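Side-chain contacts in cucumber peeling cupredoxin (Cucumis sativus, PDB 1JER), which binds a single copper ion and probably serves as an electron carrier of the phytocyanin family of blue copper proteins: residues 38-43 with 86-91; 59-64 with 94-99. All blocks are in the same frame, centred on the assembly; numbering follows the deposited sequence.

Interaction 1: residues 38-43 with 86-91. With CU (copper (II) ion), chain B.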
loop_
_atom_site.group_PDB
_atom_site.type_symbol
_atom_site.label_atom_id
_atom_site.label_comp_id
_atom_site.label_asym_id
_atom_site.label_seq_id
_atom_site.Cartn_x
_atom_site.Cartn_y
_atom_site.Cartn_z
ATOM N N LEU A 38 -2.244 6.601 -1.423
ATOM C CA LEU A 38 -1.349 7.774 -1.608
ATOM C C LEU A 38 0.063 7.120 -1.890
ATOM O O LEU A 38 0.440 6.285 -1.102
ATOM C CB LEU A 38 -1.153 8.442 -0.237
ATOM C CG LEU A 38 -2.248 9.330 0.289
ATOM C CD1 LEU A 38 -1.779 10.078 1.532
ATOM C CD2 LEU A 38 -2.715 10.308 -0.801
ATOM N N GLN A 39 0.639 7.552 -2.983
ATOM C CA GLN A 39 1.982 7.033 -3.314
ATOM C C GLN A 39 3.024 8.145 -3.046
ATOM O O GLN A 39 2.905 9.208 -3.668
ATOM C CB GLN A 39 2.054 6.640 -4.785
ATOM C CG GLN A 39 3.480 6.203 -5.165
ATOM C CD GLN A 39 3.499 5.403 -6.442
ATOM O OE1 GLN A 39 2.492 4.774 -6.794
ATOM N NE2 GLN A 39 4.632 5.415 -7.130
ATOM N N PHE A 40 3.990 7.844 -2.200
ATOM C CA PHE A 40 5.063 8.858 -1.902
ATOM C C PHE A 40 6.357 8.324 -2.609
ATOM O O PHE A 40 6.746 7.213 -2.306
ATOM C CB PHE A 40 5.347 8.740 -0.385
ATOM C CG PHE A 40 4.223 9.334 0.471
ATOM C CD1 PHE A 40 3.130 8.522 0.800
ATOM C CD2 PHE A 40 4.278 10.610 0.954
ATOM C CE1 PHE A 40 2.139 9.037 1.650
ATOM C CE2 PHE A 40 3.274 11.141 1.773
ATOM C CZ PHE A 40 2.183 10.329 2.080
ATOM N N ASN A 41 6.862 9.123 -3.524
ATOM C CA ASN A 41 8.067 8.746 -4.296
ATOM C C ASN A 41 9.217 9.685 -3.839
ATOM O O ASN A 41 9.069 10.903 -3.807
ATOM C CB ASN A 41 7.823 9.099 -5.792
ATOM C CG ASN A 41 6.792 8.153 -6.418
ATOM O OD1 ASN A 41 6.702 6.999 -6.126
ATOM N ND2 ASN A 41 6.038 8.756 -7.370
ATOM N N PHE A 42 10.325 9.044 -3.478
ATOM C CA PHE A 42 11.476 9.915 -3.046
ATOM C C PHE A 42 12.741 9.059 -3.230
ATOM O O PHE A 42 12.662 7.831 -3.311
ATOM C CB PHE A 42 11.288 10.259 -1.599
ATOM C CG PHE A 42 10.961 9.140 -0.657
ATOM C CD1 PHE A 42 9.637 8.733 -0.462
ATOM C CD2 PHE A 42 11.954 8.478 0.059
ATOM C CE1 PHE A 42 9.345 7.715 0.429
ATOM C CE2 PHE A 42 11.672 7.463 0.937
ATOM C CZ PHE A 42 10.350 7.050 1.126
ATOM N N PRO A 43 13.892 9.713 -3.221
ATOM C CA PRO A 43 15.153 8.908 -3.338
ATOM C C PRO A 43 15.344 8.077 -2.091
ATOM O O PRO A 43 15.175 8.491 -0.948
ATOM C CB PRO A 43 16.218 9.960 -3.507
ATOM C CG PRO A 43 15.630 11.269 -3.271
ATOM C CD PRO A 43 14.127 11.129 -3.144
ATOM N N HIS A 86 -6.215 12.749 8.007
ATOM C CA HIS A 86 -5.022 11.885 8.119
ATOM C C HIS A 86 -3.801 12.822 8.001
ATOM O O HIS A 86 -3.840 13.810 7.288
ATOM C CB HIS A 86 -4.989 10.821 7.070
ATOM C CG HIS A 86 -6.001 9.728 7.262
ATOM N ND1 HIS A 86 -7.330 9.906 6.973
ATOM C CD2 HIS A 86 -5.882 8.468 7.721
ATOM C CE1 HIS A 86 -7.991 8.791 7.245
ATOM N NE2 HIS A 86 -7.145 7.903 7.691
ATOM N N TYR A 87 -2.770 12.477 8.751
ATOM C CA TYR A 87 -1.594 13.379 8.823
ATOM C C TYR A 87 -0.343 12.532 8.535
ATOM O O TYR A 87 -0.110 11.523 9.212
ATOM C CB TYR A 87 -1.489 13.767 10.350
ATOM C CG TYR A 87 -2.713 14.578 10.758
ATOM C CD1 TYR A 87 -2.923 15.835 10.229
ATOM C CD2 TYR A 87 -3.652 14.033 11.618
ATOM C CE1 TYR A 87 -4.048 16.582 10.581
ATOM C CE2 TYR A 87 -4.775 14.774 11.985
ATOM C CZ TYR A 87 -4.946 16.030 11.462
ATOM O OH TYR A 87 -6.076 16.761 11.811
ATOM N N PHE A 88 0.470 12.975 7.596
ATOM C CA PHE A 88 1.701 12.162 7.305
ATOM C C PHE A 88 2.886 13.143 7.341
ATOM O O PHE A 88 2.774 14.280 6.879
ATOM C CB PHE A 88 1.601 11.630 5.879
ATOM C CG PHE A 88 0.439 10.671 5.670
ATOM C CD1 PHE A 88 0.586 9.334 5.944
ATOM C CD2 PHE A 88 -0.786 11.193 5.209
ATOM C CE1 PHE A 88 -0.487 8.454 5.798
ATOM C CE2 PHE A 88 -1.846 10.306 5.093
ATOM C CZ PHE A 88 -1.687 8.971 5.344
ATOM N N VAL A 89 4.029 12.637 7.815
ATOM C CA VAL A 89 5.187 13.556 7.834
ATOM C C VAL A 89 6.433 12.724 7.466
ATOM O O VAL A 89 6.396 11.513 7.455
ATOM C CB VAL A 89 5.428 14.082 9.268
ATOM C CG1 VAL A 89 4.220 14.900 9.739
ATOM C CG2 VAL A 89 5.631 12.911 10.227
ATOM N N CYS A 90 7.499 13.470 7.235
ATOM C CA CYS A 90 8.824 12.842 7.120
ATOM C C CYS A 90 9.538 13.161 8.461
ATOM O O CYS A 90 9.481 14.319 8.901
ATOM C CB CYS A 90 9.621 13.591 6.003
ATOM S SG CYS A 90 11.323 12.876 5.972
ATOM N N THR A 91 10.076 12.144 9.107
ATOM C CA THR A 91 10.647 12.344 10.446
ATOM C C THR A 91 12.148 12.550 10.387
ATOM O O THR A 91 12.819 12.606 11.408
ATOM C CB THR A 91 10.327 11.187 11.395
ATOM O OG1 THR A 91 10.930 9.986 10.955
ATOM C CG2 THR A 91 8.820 10.929 11.470
HETATM CU CU CU B . 12.402 14.059 4.495
#
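Phe-88 sets CG anti to its own carbonyl carbon and beside the backbone N (chi1 -64°), a rotamer that Leu-38 and Phe-40 share; the three side chains leave their strands toward one another, and this torsion places ring or branch at the contact, although the nearest CA atoms, those of Phe-40 and Phe-88, stay 10.3 Å apart. The Phe-88 ring reaches across to both. Leu-38 brings its CD1 branch against the far part of that ring, 3.6 Å from Phe-88 CE2, while Phe-40 points its CZ at the ring's root, 4.0 Å from Phe-88 CG. The two phenyl rings lie oblique to each other, planes at 55° and centroids 5.7 Å apart. Trp-14 meets Phe-40 edge-to-face, and Ile-104 packs on Leu-38, so the cluster continues beyond these strands. Cutting Phe-88 back to alanine would probably open a gap where its ring was, taking away the partner of Leu-38 CD1 and most of that of Phe-40 CZ. Two residues further on, Cys-90 binds copper through SG at 2.2 Å. With no polar link across, the two sheets of the cupredoxin beta-sandwich meet here by dispersion and shape fit in a water-excluding interior.

Interaction 2: residues 59-64 with 94-99. With CU (copper (II) ion), chain B.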
loop_
_atom_site.group_PDB
_atom_site.type_symbol
_atom_site.label_atom_id
_atom_site.label_comp_id
_atom_site.label_asym_id
_atom_site.label_seq_id
_atom_site.Cartn_x
_atom_site.Cartn_y
_atom_site.Cartn_z
ATOM N N ASP A 59 1.217 19.194 13.971
ATOM C CA ASP A 59 1.537 20.609 13.894
ATOM C C ASP A 59 2.906 20.905 14.505
ATOM O O ASP A 59 3.682 21.740 14.054
ATOM C CB ASP A 59 0.480 21.505 14.512
ATOM C CG ASP A 59 -0.801 21.665 13.706
ATOM O OD1 ASP A 59 -0.845 21.299 12.522
ATOM O OD2 ASP A 59 -1.808 22.182 14.279
ATOM N N ALA A 60 3.201 20.212 15.597
ATOM C CA ALA A 60 4.465 20.560 16.273
ATOM C C ALA A 60 5.618 19.727 15.699
ATOM O O ALA A 60 6.725 19.891 16.260
ATOM C CB ALA A 60 4.298 20.111 17.755
ATOM N N CYS A 61 5.387 18.841 14.756
ATOM C CA CYS A 61 6.431 17.891 14.318
ATOM C C CYS A 61 7.019 17.178 15.529
ATOM O O CYS A 61 8.239 17.066 15.661
ATOM C CB CYS A 61 7.513 18.517 13.474
ATOM S SG CYS A 61 6.859 19.249 11.917
ATOM N N ASN A 62 6.149 16.717 16.418
ATOM C CA ASN A 62 6.623 16.047 17.653
ATOM C C ASN A 62 6.489 14.553 17.467
ATOM O O ASN A 62 5.406 14.025 17.262
ATOM C CB ASN A 62 5.718 16.548 18.816
ATOM C CG ASN A 62 6.200 15.920 20.127
ATOM O OD1 ASN A 62 6.360 16.650 21.123
ATOM N ND2 ASN A 62 6.400 14.629 20.129
ATOM N N PHE A 63 7.632 13.836 17.421
ATOM C CA PHE A 63 7.543 12.427 17.001
ATOM C C PHE A 63 7.706 11.474 18.160
ATOM O O PHE A 63 8.141 10.345 17.964
ATOM C CB PHE A 63 8.767 12.162 16.043
ATOM C CG PHE A 63 8.752 13.165 14.900
ATOM C CD1 PHE A 63 7.541 13.532 14.326
ATOM C CD2 PHE A 63 9.918 13.729 14.434
ATOM C CE1 PHE A 63 7.540 14.453 13.286
ATOM C CE2 PHE A 63 9.923 14.610 13.364
ATOM C CZ PHE A 63 8.711 14.999 12.809
ATOM N N VAL A 64 7.427 11.984 19.355
ATOM C CA VAL A 64 7.642 11.116 20.535
ATOM C C VAL A 64 6.884 9.858 20.407
ATOM O O VAL A 64 7.302 8.767 20.819
ATOM C CB VAL A 64 7.462 11.908 21.813
ATOM C CG1 VAL A 64 6.078 11.861 22.371
ATOM C CG2 VAL A 64 8.562 11.799 22.801
ATOM N N THR A 94 15.116 18.046 10.068
ATOM C CA THR A 94 14.152 19.163 10.220
ATOM C C THR A 94 13.139 19.178 9.081
ATOM O O THR A 94 12.480 20.210 8.834
ATOM C CB THR A 94 14.939 20.507 10.160
ATOM O OG1 THR A 94 15.697 20.533 8.957
ATOM C CG2 THR A 94 15.988 20.513 11.297
ATOM N N HIS A 95 13.021 18.094 8.327
ATOM C CA HIS A 95 12.157 18.119 7.131
ATOM C C HIS A 95 10.720 18.480 7.469
ATOM O O HIS A 95 10.055 19.254 6.769
ATOM C CB HIS A 95 12.226 16.754 6.454
ATOM C CG HIS A 95 13.594 16.432 5.943
ATOM N ND1 HIS A 95 13.841 15.340 5.175
ATOM C CD2 HIS A 95 14.781 17.067 6.094
ATOM C CE1 HIS A 95 15.117 15.268 4.841
ATOM N NE2 HIS A 95 15.717 16.326 5.400
ATOM N N CYS A 96 10.190 17.907 8.559
ATOM C CA CYS A 96 8.768 18.246 8.864
ATOM C C CYS A 96 8.657 19.708 9.182
ATOM O O CYS A 96 7.789 20.436 8.695
ATOM C CB CYS A 96 8.349 17.356 10.035
ATOM S SG CYS A 96 6.699 17.647 10.697
ATOM N N SER A 97 9.577 20.256 10.015
ATOM C CA SER A 97 9.440 21.694 10.301
ATOM C C SER A 97 9.585 22.568 9.050
ATOM O O SER A 97 9.165 23.716 9.143
ATOM C CB SER A 97 10.627 22.141 11.222
ATOM O OG SER A 97 10.511 21.426 12.429
ATOM N N ASN A 98 10.224 22.083 8.018
ATOM C CA ASN A 98 10.460 22.783 6.779
ATOM C C ASN A 98 9.379 22.527 5.757
ATOM O O ASN A 98 9.429 22.909 4.594
ATOM C CB ASN A 98 11.865 22.464 6.242
ATOM C CG ASN A 98 12.890 23.316 7.033
ATOM O OD1 ASN A 98 13.844 22.791 7.574
ATOM N ND2 ASN A 98 12.605 24.606 7.114
ATOM N N GLY A 99 8.256 21.907 6.215
ATOM C CA GLY A 99 7.119 21.775 5.287
ATOM C C GLY A 99 6.898 20.432 4.675
ATOM O O GLY A 99 5.998 20.254 3.799
HETATM CU CU CU B . 12.402 14.059 4.495
#
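Cys-61 and Cys-96 are joined by a disulfide, SG to SG 2.0 Å with chi3 -81°, which makes the tight centre of this contact. The two sulfurs start from different torsions: that of Cys-61 lies beside its backbone N (chi1 -61°), whereas that of Cys-96 swings anti to its own N (chi1 176°), and they meet between the two segments. Phe-63 closes one flank. Its CZ comes within 3.7 Å of Cys-96 CB, which sits at the ring edge near its plane, and Cys-96 SG also lies edge-on, 5.2 Å from the ring centroid. The carbonyl O of Cys-61 stands 3.5 Å above the same ring, over its centre, while Val-89 backs both Phe-63 and Cys-96. The contact is looser toward Ser-97, which is exposed, and its OG comes no nearer than 4.3 Å to Cys-61 SG. Cys-61 itself leaves helix 55-60 through a Schellman motif, its positive phi turning the chain. Beside Cys-96, His-95 directs its ring away from the disulfide and binds copper through ND1 at 2.0 Å. With no hydrogen bond across the segments, a covalent link ties the helix end to the copper-binding loop, probably limiting how far that loop can move.

The four segments alternate along the chain, in the order 38-43, 59-64, 86-91, 94-99, so the two contacts interlock in sequence. Their centres lie 13 Å apart. Interaction 1 is near the middle of the chain and bridges strands 37-40 and 84-89 of the two sheets; interaction 2 lies further out, joining the end of helix 55-60 to the loop between strands 84-89 and 101-107. Among the places where they touch are Cys-90 O, 3.4 Å from Cys-96 CB, and Thr-91 CA, 3.8 Å from Phe-63 CE2. Each supplies one copper ligand, Cys-90 and His-95, and His-47 and Gln-100 complete the site, so the copper site draws on the end of a strand and on the loop that the disulfide ties down.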